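Local coordinates for 4-hydroxy-tetrahydrodipicolinate synthase (Thermotoga maritima, PDB 1O5K), which probably catalyses the condensation of pyruvate with L-aspartate-beta-semialdehyde to 4-hydroxy-tetrahydrodipicolinate in lysine biosynthesis, as a homotetrameric TIM-barrel lyase, at residues 201-206 against 218-223. Sequence-based numbering, arbitrary orientation.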
# COMPACT_ATOMS: atom_id res chain seq x y z
N GLY A 201 11.06 10.71 14.29
CA GLY A 201 11.97 9.64 13.95
C GLY A 201 12.35 9.66 12.49
O GLY A 201 13.07 8.79 12.02
N ASN A 202 11.91 10.69 11.76
CA ASN A 202 12.32 10.88 10.38
C ASN A 202 12.80 12.29 10.16
O ASN A 202 12.09 13.25 10.45
CB ASN A 202 11.14 10.64 9.43
CG ASN A 202 10.74 9.20 9.36
OD1 ASN A 202 11.52 8.34 8.91
ND2 ASN A 202 9.54 8.92 9.77
N ASP A 203 14.03 12.42 9.71
CA ASP A 203 14.55 13.79 9.47
C ASP A 203 13.64 14.62 8.56
O ASP A 203 13.40 15.80 8.82
CB ASP A 203 15.93 13.72 8.88
CG ASP A 203 16.94 13.27 9.90
OD1 ASP A 203 17.04 13.91 10.95
OD2 ASP A 203 17.62 12.28 9.75
N ASP A 204 13.16 13.99 7.48
CA ASP A 204 12.32 14.71 6.54
C ASP A 204 10.88 14.92 7.01
O ASP A 204 10.07 15.46 6.28
CB ASP A 204 12.36 14.04 5.13
CG ASP A 204 11.66 12.69 5.07
OD1 ASP A 204 11.09 12.21 6.09
OD2 ASP A 204 11.64 12.04 3.99
N ARG A 205 10.57 14.54 8.24
CA ARG A 205 9.25 14.92 8.87
C ARG A 205 9.41 15.91 10.03
O ARG A 205 8.42 16.37 10.57
CB ARG A 205 8.53 13.68 9.39
CG ARG A 205 8.15 12.68 8.28
CD ARG A 205 7.04 13.16 7.42
NE ARG A 205 6.59 12.22 6.41
CZ ARG A 205 7.15 12.04 5.22
NH1 ARG A 205 8.29 12.69 4.87
NH2 ARG A 205 6.57 11.22 4.37
N THR A 206 10.65 16.27 10.40
CA THR A 206 10.90 17.14 11.58
C THR A 206 10.12 18.45 11.49
O THR A 206 9.43 18.85 12.44
CB THR A 206 12.37 17.43 11.72
OG1 THR A 206 13.09 16.21 11.81
CG2 THR A 206 12.61 18.21 13.04
N ILE A 218 14.94 12.89 16.69
CA ILE A 218 16.01 11.95 16.94
C ILE A 218 16.50 11.57 15.53
O ILE A 218 15.81 10.87 14.77
CB ILE A 218 15.60 10.77 17.81
CG1 ILE A 218 15.27 11.27 19.24
CG2 ILE A 218 16.76 9.74 17.80
CD1 ILE A 218 14.55 10.23 20.14
N SER A 219 17.66 12.16 15.19
CA SER A 219 18.11 12.36 13.81
C SER A 219 19.19 11.42 13.35
O SER A 219 20.10 11.10 14.06
CB SER A 219 18.66 13.79 13.70
OG SER A 219 19.08 14.10 12.38
N VAL A 220 19.11 11.09 12.08
CA VAL A 220 20.24 10.41 11.37
C VAL A 220 21.14 11.48 10.69
O VAL A 220 22.38 11.45 10.76
CB VAL A 220 19.67 9.50 10.34
CG1 VAL A 220 20.75 8.96 9.39
CG2 VAL A 220 18.92 8.32 11.02
N VAL A 221 20.49 12.42 10.02
CA VAL A 221 21.19 13.49 9.30
C VAL A 221 22.15 14.28 10.17
O VAL A 221 23.17 14.76 9.68
CB VAL A 221 20.18 14.49 8.60
CG1 VAL A 221 20.95 15.58 7.92
CG2 VAL A 221 19.29 13.80 7.55
N SER A 222 21.80 14.51 11.44
CA SER A 222 22.69 15.21 12.31
C SER A 222 24.05 14.55 12.53
O SER A 222 24.96 15.21 13.04
CB SER A 222 22.04 15.45 13.68
OG SER A 222 21.69 14.24 14.34
N ASN A 223 24.22 13.26 12.18
CA ASN A 223 25.56 12.68 12.21
C ASN A 223 26.53 13.48 11.35
O ASN A 223 27.70 13.65 11.70
CB ASN A 223 25.54 11.25 11.71
CG ASN A 223 25.13 10.24 12.79
OD1 ASN A 223 25.97 9.75 13.56
ND2 ASN A 223 23.83 9.88 12.80
O HOH W 1 15.83 9.56 12.28
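Gly201 meets Ile218 through one water, which donates to Gly201 O and to Ile218 O, the latter at 2.8 Å. Ile218 and Thr56, which Val220 touches, are both predicted to bind pyruvate. Asp203 makes the direct bonds. With its CG anti to the carbonyl carbon (chi1 -72°), its carboxylate lies against the turn that follows Ser219. Ser219 OG donates to Asp203 OD1 over a very short 2.5 Å, and itself accepts from Ser222 N, an ST motif. Asp203 OD2 takes two backbone N-H groups. Val220 N reaches it at 3.0 Å, on the syn lone pair but bent (140°). Val221 N lies 2.9 Å from Asp203 OD2, nearly straight (173°) yet from above the carboxylate plane. Three donors thus fix the rotation of this buried group, and Val221 CG2 packs 3.4 Å from Asp203 CG. Replacing Asp203 with an alanine would probably cost the Ser219 hydroxyl and both amides their shared acceptor, freeing the turn to shift. Further on, Thr206 OG1 and Thr206 N both bond Asp203 O from one face of its plane. The contact joins the loop before helix 206-212 to the end of barrel strand 216-219, beside strand 16-20; Met229 of helix 226-237 and Met255 of helix 241-257 pack on Asp203.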